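Long-range contacts in putative Nitroreductase (Anabaena variabilis ATCC 29413, PDB 3EO7), which binds flavin mononucleotide and probably acts as an oxidoreductase of the nitroreductase family: residues A[380-385]-A[397-402]; A[434-439]-A[493-498]; A[308-313]-A[405-410]. One frame throughout, in Å; residues are numbered along the deposited sequence. Where two conformers were deposited one is given.

Interaction 1 (A[380-385]-A[397-402]); sequences IETFIA and YYYAPK
Phe383 and Tyr398 face each other as an antiparallel non-hydrogen-bonded pair, and their rings form the tight part of this contact. Tyr398 CD1 lies over one face of the Phe383 ring, toward its rim, 3.6 Å from Phe383 CE2. The rings meet obliquely, their planes 50° apart. Tyr398 CG is anti to the backbone N (chi1 172°), which runs the ring along its strand toward Glu381. There Tyr398 OH donates to Glu381 OE1 at 2.7 Å, on the syn side but 32° out of the carboxylate plane. A phenylalanine here has no hydroxyl, so Glu381 OE1 would probably be left with a bound water and its carboxylate freer to turn. Ile384 and Tyr397, whose side chains lie on the other face of the sheet, are joined by two backbone bonds. Ile384 N to Tyr397 O is the shorter, at 2.7 Å.

The pairing is looser toward Glu381. Tyr399 N still reaches Thr382 O at 2.9 Å, but a water takes the place of a direct return bond. It accepts from Thr382 N and donates to Tyr399 O at 2.7 Å and to Glu381 OE1 at 2.8 Å. Thr382 CG2 only brushes Tyr399 CB, at 4.0 Å. Beyond this, Pro401 is partly exposed and Lys402 exposed.

The two strands form a beta hairpin. Strand 433-439 flanks it beside 381-390, and strand 405-411 flanks it beside 395-400. Tyr358, in helix 347-358, bonds Thr382 OG1 and meets the Tyr399 ring edge-to-face.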
loop_
_atom_site.group_PDB
_atom_site.type_symbol
_atom_site.label_atom_id
_atom_site.label_comp_id
_atom_site.label_asym_id
_atom_site.label_seq_id
_atom_site.Cartn_x
_atom_site.Cartn_y
_atom_site.Cartn_z
ATOM N N ILE A 380 3.823 -12.820 3.888
ATOM C CA ILE A 380 4.299 -11.764 4.769
ATOM C C ILE A 380 4.191 -12.189 6.235
ATOM O O ILE A 380 3.171 -12.738 6.668
ATOM C CB ILE A 380 3.494 -10.482 4.527
ATOM C CG1 ILE A 380 3.878 -9.894 3.146
ATOM C CG2 ILE A 380 3.734 -9.431 5.646
ATOM C CD1 ILE A 380 2.949 -8.945 2.703
ATOM N N GLU A 381 5.274 -11.993 6.966
ATOM C CA GLU A 381 5.299 -12.250 8.388
ATOM C C GLU A 381 5.406 -10.913 9.122
ATOM O O GLU A 381 5.882 -9.904 8.579
ATOM C CB GLU A 381 6.452 -13.171 8.723
ATOM C CG GLU A 381 6.357 -14.562 8.092
ATOM C CD GLU A 381 5.118 -15.310 8.478
ATOM O OE1 GLU A 381 4.676 -15.205 9.650
ATOM O OE2 GLU A 381 4.569 -16.032 7.615
ATOM N N THR A 382 4.981 -10.928 10.391
ATOM C CA THR A 382 4.954 -9.733 11.196
ATOM C C THR A 382 5.719 -9.967 12.497
ATOM O O THR A 382 5.463 -10.949 13.199
ATOM C CB THR A 382 3.503 -9.301 11.502
ATOM O OG1 THR A 382 2.788 -9.088 10.266
ATOM C CG2 THR A 382 3.500 -8.040 12.434
ATOM N N PHE A 383 6.687 -9.096 12.773
ATOM C CA PHE A 383 7.457 -9.097 14.040
ATOM C C PHE A 383 7.310 -7.733 14.654
ATOM O O PHE A 383 7.268 -6.725 13.934
ATOM C CB PHE A 383 8.939 -9.425 13.832
ATOM C CG PHE A 383 9.159 -10.819 13.306
ATOM C CD1 PHE A 383 8.992 -11.104 11.946
ATOM C CD2 PHE A 383 9.469 -11.862 14.183
ATOM C CE1 PHE A 383 9.167 -12.417 11.464
ATOM C CE2 PHE A 383 9.646 -13.170 13.692
ATOM C CZ PHE A 383 9.478 -13.423 12.329
ATOM N N ILE A 384 7.199 -7.692 15.978
ATOM C CA ILE A 384 7.009 -6.434 16.656
ATOM C C ILE A 384 8.071 -6.204 17.706
ATOM O O ILE A 384 8.247 -7.023 18.618
ATOM C CB ILE A 384 5.600 -6.351 17.330
ATOM C CG1 ILE A 384 4.516 -6.799 16.326
ATOM C CG2 ILE A 384 5.342 -4.956 17.863
ATOM C CD1 ILE A 384 3.060 -6.581 16.798
ATOM N N ALA A 385 8.795 -5.102 17.573
ATOM C CA ALA A 385 9.709 -4.677 18.625
ATOM C C ALA A 385 8.886 -3.803 19.573
ATOM O O ALA A 385 8.348 -2.760 19.179
ATOM C CB ALA A 385 10.907 -3.899 18.064
ATOM N N TYR A 397 8.725 -9.703 19.478
ATOM C CA TYR A 397 7.666 -10.702 19.428
ATOM C C TYR A 397 7.310 -11.033 18.002
ATOM O O TYR A 397 7.207 -10.160 17.153
ATOM C CB TYR A 397 6.394 -10.165 20.111
ATOM C CG TYR A 397 6.567 -9.856 21.573
ATOM C CD1 TYR A 397 7.157 -8.666 21.977
ATOM C CD2 TYR A 397 6.153 -10.757 22.550
ATOM C CE1 TYR A 397 7.326 -8.380 23.295
ATOM C CE2 TYR A 397 6.310 -10.471 23.911
ATOM C CZ TYR A 397 6.911 -9.278 24.272
ATOM O OH TYR A 397 7.078 -8.983 25.603
ATOM N N TYR A 398 7.137 -12.308 17.726
ATOM C CA TYR A 398 6.508 -12.720 16.477
ATOM C C TYR A 398 5.007 -12.541 16.666
ATOM O O TYR A 398 4.459 -12.888 17.715
ATOM C CB TYR A 398 6.778 -14.193 16.223
ATOM C CG TYR A 398 6.034 -14.778 15.055
ATOM C CD1 TYR A 398 6.264 -14.339 13.759
ATOM C CD2 TYR A 398 5.158 -15.841 15.253
ATOM C CE1 TYR A 398 5.604 -14.915 12.665
ATOM C CE2 TYR A 398 4.521 -16.453 14.170
ATOM C CZ TYR A 398 4.758 -15.988 12.887
ATOM O OH TYR A 398 4.143 -16.609 11.835
ATOM N N TYR A 399 4.321 -11.964 15.683
ATOM C CA TYR A 399 2.887 -11.866 15.760
ATOM C C TYR A 399 2.294 -12.950 14.836
ATOM O O TYR A 399 2.618 -13.011 13.641
ATOM C CB TYR A 399 2.380 -10.483 15.362
ATOM C CG TYR A 399 0.853 -10.413 15.262
ATOM C CD1 TYR A 399 0.042 -10.714 16.364
ATOM C CD2 TYR A 399 0.226 -10.024 14.072
ATOM C CE1 TYR A 399 -1.363 -10.652 16.274
ATOM C CE2 TYR A 399 -1.146 -9.965 13.979
ATOM C CZ TYR A 399 -1.949 -10.289 15.074
ATOM O OH TYR A 399 -3.325 -10.216 14.978
ATOM N N ALA A 400 1.496 -13.829 15.443
ATOM C CA ALA A 400 0.819 -14.958 14.798
ATOM C C ALA A 400 -0.655 -14.547 14.606
ATOM O O ALA A 400 -1.464 -14.660 15.513
ATOM C CB ALA A 400 0.914 -16.222 15.709
ATOM N N PRO A 401 -0.997 -14.018 13.431
ATOM C CA PRO A 401 -2.375 -13.510 13.294
ATOM C C PRO A 401 -3.476 -14.558 13.279
ATOM O O PRO A 401 -4.598 -14.254 13.666
ATOM C CB PRO A 401 -2.330 -12.737 11.986
ATOM C CG PRO A 401 -1.191 -13.316 11.230
ATOM C CD PRO A 401 -0.169 -13.720 12.258
ATOM N N LYS A 402 -3.185 -15.768 12.822
ATOM C CA LYS A 402 -4.213 -16.803 12.824
ATOM C C LYS A 402 -4.509 -17.231 14.256
ATOM O O LYS A 402 -5.656 -17.309 14.679
ATOM C CB LYS A 402 -3.844 -17.966 11.917
ATOM C CG LYS A 402 -3.669 -17.616 10.472
ATOM C CD LYS A 402 -3.242 -18.861 9.699
ATOM C CE LYS A 402 -3.299 -18.627 8.193
ATOM N NZ LYS A 402 -2.453 -17.514 7.760
HETATM O O HOH W 1 3.178 -13.182 10.979
#

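Interaction 2 (A[434-439]-A[493-498]); sequences VIFHTS and LGIPND. With PGR (R-1,2-propanediol), chain R.
Phe436 and Thr438, on strand 434-439, face the loop that follows helix 486-493. The touching parts run in nearly the same direction, 11° apart, but no backbone hydrogen bond joins them. The CA atoms of Thr438 and Ile495 are 8.9 Å apart, so side chains fill the gap. Gly494 has positive phi just after the helix. Leu493 and Ile495, before and after it, both point toward the strand.

Leu493 CD1 sits over one face of the Phe436 ring, a CH-pi contact 3.8 Å from the centroid. Its nearest ring atom is Phe436 CE1, at 3.4 Å, and the two side chains cross at about a right angle. The Phe436 CG is anti to the carbonyl carbon (chi1 -66°), and the ring thus presents this face to the leucine methyl. Ile495 packs more loosely: CD1 is 4.3 Å from Phe436 CB, and CG2 is 4.3 Å from Thr438 CG2. The hydroxyl of Thr438 bonds instead to Glu499.

Phe436 also touches Val501 and Ile504 of strand 500-508. The loop has polar ties of its own, such as Ile495 O to Asn490. Across these two segments, however, the side-chain contact is apolar. It rests on shape and burial, without a hydrogen bond to fix its register.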
loop_
_atom_site.group_PDB
_atom_site.type_symbol
_atom_site.label_atom_id
_atom_site.label_comp_id
_atom_site.label_asym_id
_atom_site.label_seq_id
_atom_site.Cartn_x
_atom_site.Cartn_y
_atom_site.Cartn_z
ATOM N N VAL A 434 7.263 -1.030 17.241
ATOM C CA VAL A 434 7.686 -0.915 15.846
ATOM C C VAL A 434 7.337 -2.226 15.157
ATOM O O VAL A 434 7.791 -3.301 15.591
ATOM C CB VAL A 434 9.160 -0.587 15.729
ATOM C CG1 VAL A 434 9.545 -0.490 14.209
ATOM C CG2 VAL A 434 9.520 0.744 16.460
ATOM N N ILE A 435 6.487 -2.154 14.138
ATOM C CA ILE A 435 6.060 -3.338 13.405
ATOM C C ILE A 435 6.863 -3.562 12.117
ATOM O O ILE A 435 6.939 -2.685 11.257
ATOM C CB ILE A 435 4.548 -3.253 13.119
ATOM C CG1 ILE A 435 3.776 -3.162 14.450
ATOM C CG2 ILE A 435 4.037 -4.453 12.302
ATOM C CD1 ILE A 435 2.295 -3.023 14.238
ATOM N N PHE A 436 7.461 -4.746 12.011
ATOM C CA PHE A 436 8.269 -5.150 10.871
ATOM C C PHE A 436 7.513 -6.165 10.027
ATOM O O PHE A 436 7.084 -7.190 10.534
ATOM C CB PHE A 436 9.573 -5.803 11.335
ATOM C CG PHE A 436 10.490 -4.864 12.055
ATOM C CD1 PHE A 436 10.289 -4.553 13.390
ATOM C CD2 PHE A 436 11.512 -4.237 11.377
ATOM C CE1 PHE A 436 11.114 -3.615 14.019
ATOM C CE2 PHE A 436 12.326 -3.318 12.000
ATOM C CZ PHE A 436 12.122 -3.005 13.314
ATOM N N HIS A 437 7.319 -5.841 8.748
ATOM C CA HIS A 437 6.764 -6.770 7.800
ATOM C C HIS A 437 7.938 -7.387 7.065
ATOM O O HIS A 437 8.832 -6.682 6.576
ATOM C CB HIS A 437 5.819 -6.045 6.829
ATOM C CG HIS A 437 4.555 -5.608 7.476
ATOM N ND1 HIS A 437 4.120 -4.304 7.443
ATOM C CD2 HIS A 437 3.656 -6.294 8.220
ATOM C CE1 HIS A 437 2.979 -4.215 8.104
ATOM N NE2 HIS A 437 2.677 -5.407 8.601
ATOM N N THR A 438 7.930 -8.708 6.983
ATOM C CA THR A 438 9.016 -9.433 6.374
ATOM C C THR A 438 8.513 -10.498 5.409
ATOM O O THR A 438 7.333 -10.850 5.398
ATOM C CB THR A 438 9.863 -10.146 7.456
ATOM O OG1 THR A 438 9.157 -11.294 7.930
ATOM C CG2 THR A 438 10.233 -9.193 8.656
ATOM N N SER A 439 9.428 -10.999 4.601
ATOM C CA SER A 439 9.134 -12.084 3.687
ATOM C C SER A 439 10.364 -12.888 3.320
ATOM O O SER A 439 11.442 -12.338 3.131
ATOM C CB SER A 439 8.518 -11.533 2.379
ATOM O OG SER A 439 8.048 -12.569 1.533
ATOM N N LEU A 493 17.026 -8.083 16.384
ATOM C CA LEU A 493 15.702 -8.461 16.851
ATOM C C LEU A 493 15.411 -9.950 16.930
ATOM O O LEU A 493 14.409 -10.357 17.475
ATOM C CB LEU A 493 14.667 -7.726 15.968
ATOM C CG LEU A 493 14.688 -6.186 16.072
ATOM C CD1 LEU A 493 13.566 -5.599 15.205
ATOM C CD2 LEU A 493 14.527 -5.650 17.548
ATOM N N GLY A 494 16.268 -10.776 16.352
ATOM C CA GLY A 494 16.036 -12.226 16.350
ATOM C C GLY A 494 15.099 -12.699 15.254
ATOM O O GLY A 494 14.524 -13.806 15.291
ATOM N N ILE A 495 14.898 -11.863 14.262
ATOM C CA ILE A 495 14.062 -12.267 13.143
ATOM C C ILE A 495 14.821 -13.319 12.342
ATOM O O ILE A 495 16.008 -13.118 12.028
ATOM C CB ILE A 495 13.701 -11.046 12.249
ATOM C CG1 ILE A 495 12.941 -9.981 13.052
ATOM C CG2 ILE A 495 12.895 -11.515 11.029
ATOM C CD1 ILE A 495 12.534 -8.733 12.226
ATOM N N PRO A 496 14.184 -14.474 12.058
ATOM C CA PRO A 496 14.825 -15.542 11.299
ATOM C C PRO A 496 15.546 -15.006 10.062
ATOM O O PRO A 496 15.017 -14.149 9.334
ATOM C CB PRO A 496 13.663 -16.477 10.954
ATOM C CG PRO A 496 12.695 -16.294 12.123
ATOM C CD PRO A 496 12.815 -14.835 12.479
ATOM N N ASN A 497 16.740 -15.544 9.826
ATOM C CA ASN A 497 17.601 -15.111 8.721
ATOM C C ASN A 497 16.930 -15.082 7.351
ATOM O O ASN A 497 17.210 -14.207 6.537
ATOM C CB ASN A 497 18.827 -16.036 8.625
ATOM C CG ASN A 497 19.843 -15.551 7.611
ATOM O OD1 ASN A 497 20.302 -14.413 7.683
ATOM N ND2 ASN A 497 20.222 -16.423 6.678
ATOM N N ASP A 498 16.036 -16.031 7.105
ATOM C CA ASP A 498 15.386 -16.151 5.800
ATOM C C ASP A 498 14.351 -15.066 5.542
ATOM O O ASP A 498 13.877 -14.950 4.425
ATOM C CB ASP A 498 14.704 -17.502 5.638
ATOM C CG ASP A 498 15.703 -18.618 5.405
ATOM O OD1 ASP A 498 16.886 -18.339 5.086
ATOM O OD2 ASP A 498 15.284 -19.757 5.580
HETATM C C1 PGR R . 19.051 -10.574 6.183
HETATM C C2 PGR R . 19.897 -11.413 7.149
HETATM C C3 PGR R . 21.181 -11.888 6.479
HETATM O O1 PGR R . 17.854 -11.295 5.824
HETATM O O2 PGR R . 20.287 -10.682 8.329
#

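Interaction 3 (A[308-313]-A[405-410]); sequences CLKIST and ELRQIR. With PGR (R-1,2-propanediol), chain S; ACT (acetate ion), chain P.
Lys310 and Glu405 meet on the face of an antiparallel strand pair that also carries Arg407. Lys310 CB lies 3.7 Å from Leu406 O. Its CG stands between the backbone N and the carbonyl carbon (chi1 62°), 4.1 Å from Glu405 OE1, and this carries the chain across the carboxylate. CD is 3.3 Å from Glu405 OE1 and close to OE2, and CE is 3.2 Å from Glu405 OE1. In the conformer given, a bend at chi3 brings NZ into a salt bridge 3.5 Å from Glu405 OE1. A water links the same two atoms. NZ also lies over one face of the Arg407 guanidinium. Arg407 grips Glu405 OE1 side-on with NE and NH2, so one carboxylate oxygen serves both cations.

Backbone bonds set the register. Ile311 and Leu406 exchange two, and Gln408 N donates to Leu309 O at 2.8 Å. On the face of Ile311 and Leu406, Leu406 CG is met by Thr313 CG2 at 3.5 Å. A propanediol, probably from the crystallisation liquor, links Leu309 N to Gln408 O.

Strand 310-312 lies at the margin of the sheet, along strand 405-411. Strand 395-400 pairs with the far side of 405-411, where Ile409 and Arg410 form a classic beta bulge opposite Cys396. Phe347 of helix 347-358 covers Ile311 and Leu406.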
loop_
_atom_site.group_PDB
_atom_site.type_symbol
_atom_site.label_atom_id
_atom_site.label_comp_id
_atom_site.label_asym_id
_atom_site.label_seq_id
_atom_site.Cartn_x
_atom_site.Cartn_y
_atom_site.Cartn_z
ATOM N N CYS A 308 8.421 -20.695 23.348
ATOM C CA CYS A 308 8.501 -19.276 23.669
ATOM C C CYS A 308 7.216 -18.814 24.353
ATOM O O CYS A 308 6.144 -19.355 24.123
ATOM C CB CYS A 308 8.695 -18.433 22.406
ATOM S SG CYS A 308 10.325 -18.592 21.674
ATOM N N LEU A 309 7.353 -17.796 25.193
ATOM C CA LEU A 309 6.220 -17.194 25.869
ATOM C C LEU A 309 5.197 -16.670 24.877
ATOM O O LEU A 309 5.532 -15.936 23.952
ATOM C CB LEU A 309 6.666 -16.044 26.759
ATOM C CG LEU A 309 5.558 -15.255 27.481
ATOM C CD1 LEU A 309 4.772 -16.142 28.441
ATOM C CD2 LEU A 309 6.211 -14.037 28.173
ATOM N N LYS A 310 3.944 -17.079 25.043
ATOM C CA LYS A 310 2.876 -16.590 24.173
ATOM C C LYS A 310 1.811 -15.848 24.973
ATOM O O LYS A 310 1.460 -16.241 26.103
ATOM C CB LYS A 310 2.310 -17.693 23.279
ATOM C CG LYS A 310 1.668 -18.864 23.966
ATOM C CD LYS A 310 1.272 -19.975 22.952
ATOM C CE LYS A 310 2.391 -20.169 21.947
ATOM N NZ LYS A 310 2.256 -21.237 20.980
ATOM N N ILE A 311 1.307 -14.780 24.353
ATOM C CA ILE A 311 0.386 -13.829 24.937
ATOM C C ILE A 311 -0.742 -13.626 23.920
ATOM O O ILE A 311 -0.472 -13.329 22.747
ATOM C CB ILE A 311 1.046 -12.432 25.208
ATOM C CG1 ILE A 311 2.310 -12.508 26.092
ATOM C CG2 ILE A 311 0.054 -11.486 25.872
ATOM C CD1 ILE A 311 3.622 -12.508 25.329
ATOM N N SER A 312 -1.989 -13.785 24.346
ATOM C CA SER A 312 -3.100 -13.585 23.419
ATOM C C SER A 312 -3.243 -12.106 23.061
ATOM O O SER A 312 -3.055 -11.236 23.890
ATOM C CB SER A 312 -4.419 -14.050 24.015
ATOM O OG SER A 312 -5.474 -13.879 23.090
ATOM N N THR A 313 -3.603 -11.857 21.807
ATOM C CA THR A 313 -3.883 -10.523 21.320
ATOM C C THR A 313 -5.376 -10.345 21.003
ATOM O O THR A 313 -5.772 -9.317 20.450
ATOM C CB THR A 313 -3.077 -10.238 20.055
ATOM O OG1 THR A 313 -3.404 -11.209 19.041
ATOM C CG2 THR A 313 -1.574 -10.225 20.381
ATOM N N GLU A 405 -1.717 -14.397 18.628
ATOM C CA GLU A 405 -0.752 -14.427 19.698
ATOM C C GLU A 405 0.502 -13.648 19.352
ATOM O O GLU A 405 0.872 -13.569 18.179
ATOM C CB GLU A 405 -0.299 -15.854 19.953
ATOM C CG GLU A 405 -1.325 -16.725 20.553
ATOM C CD GLU A 405 -0.850 -18.153 20.728
ATOM O OE1 GLU A 405 0.195 -18.568 20.169
ATOM O OE2 GLU A 405 -1.589 -18.880 21.389
ATOM N N LEU A 406 1.130 -13.094 20.389
ATOM C CA LEU A 406 2.482 -12.581 20.329
ATOM C C LEU A 406 3.331 -13.694 20.961
ATOM O O LEU A 406 2.947 -14.279 21.973
ATOM C CB LEU A 406 2.677 -11.305 21.128
ATOM C CG LEU A 406 1.959 -10.068 20.590
ATOM C CD1 LEU A 406 1.956 -8.906 21.603
ATOM C CD2 LEU A 406 2.584 -9.666 19.254
ATOM N N ARG A 407 4.441 -14.028 20.319
ATOM C CA ARG A 407 5.363 -15.057 20.842
ATOM C C ARG A 407 6.701 -14.346 21.058
ATOM O O ARG A 407 7.253 -13.802 20.106
ATOM C CB ARG A 407 5.444 -16.214 19.860
ATOM C CG ARG A 407 4.050 -16.797 19.610
ATOM C CD ARG A 407 3.987 -17.907 18.622
ATOM N NE ARG A 407 2.608 -18.381 18.488
ATOM C CZ ARG A 407 2.130 -19.092 17.469
ATOM N NH1 ARG A 407 2.888 -19.381 16.428
ATOM N NH2 ARG A 407 0.860 -19.484 17.479
ATOM N N GLN A 408 7.153 -14.268 22.314
ATOM C CA GLN A 408 8.386 -13.515 22.661
ATOM C C GLN A 408 9.617 -14.273 22.199
ATOM O O GLN A 408 9.839 -15.413 22.599
ATOM C CB GLN A 408 8.482 -13.272 24.159
ATOM C CG GLN A 408 9.559 -12.288 24.577
ATOM C CD GLN A 408 9.639 -12.161 26.062
ATOM O OE1 GLN A 408 10.237 -13.011 26.735
ATOM N NE2 GLN A 408 9.056 -11.089 26.601
ATOM N N ILE A 409 10.388 -13.632 21.340
ATOM C CA ILE A 409 11.609 -14.231 20.803
ATOM C C ILE A 409 12.876 -13.565 21.345
ATOM O O ILE A 409 13.929 -14.152 21.255
ATOM C CB ILE A 409 11.590 -14.371 19.294
ATOM C CG1 ILE A 409 11.593 -13.021 18.585
ATOM C CG2 ILE A 409 10.404 -15.310 18.864
ATOM C CD1 ILE A 409 11.652 -13.168 17.022
ATOM N N ARG A 410 12.765 -12.348 21.894
ATOM C CA ARG A 410 13.880 -11.700 22.565
ATOM C C ARG A 410 13.321 -10.807 23.685
ATOM O O ARG A 410 12.232 -10.228 23.548
ATOM C CB ARG A 410 14.736 -10.836 21.652
ATOM C CG ARG A 410 15.509 -11.531 20.560
ATOM C CD ARG A 410 16.606 -12.465 21.035
ATOM N NE ARG A 410 17.362 -13.011 19.897
ATOM C CZ ARG A 410 16.958 -14.041 19.150
ATOM N NH1 ARG A 410 15.825 -14.691 19.399
ATOM N NH2 ARG A 410 17.708 -14.441 18.138
HETATM C C1 PGR S . 11.193 -17.075 25.382
HETATM C C2 PGR S . 12.237 -16.034 25.815
HETATM C C3 PGR S . 12.689 -15.202 24.607
HETATM O O1 PGR S . 9.935 -16.496 25.035
HETATM O O2 PGR S . 11.831 -15.201 26.912
HETATM C C ACT P . 15.979 -16.834 15.903
HETATM O O ACT P . 14.941 -16.466 16.561
HETATM O OXT ACT P . 17.121 -16.741 16.446
HETATM C CH3 ACT P . 15.937 -17.359 14.502
HETATM O O HOH W 2 -0.278 -21.599 20.150
#

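How the interactions relate
All three contacts reach one mixed sheet on the same side of the chain's centre. Strands 310-312, 405-411, 395-400, 381-390 and 433-439 follow one another across it. Interaction 1 is the middle: its centre is 8 Å from that of interaction 2 and 9 Å from that of interaction 3, while 2 and 3 are 15 Å apart. Along the chain, 308-313 comes first and pairs with 405-410, so interaction 1 falls wholly between these two segments. Interaction 2 comes last and ties the loop after helix 486-493 to the sheet. It is the one nearer the cofactor: the side chain of Phe436 is about 11 Å from the bound flavin mononucleotide. Interactions 1 and 3 lie away from the flavin sites.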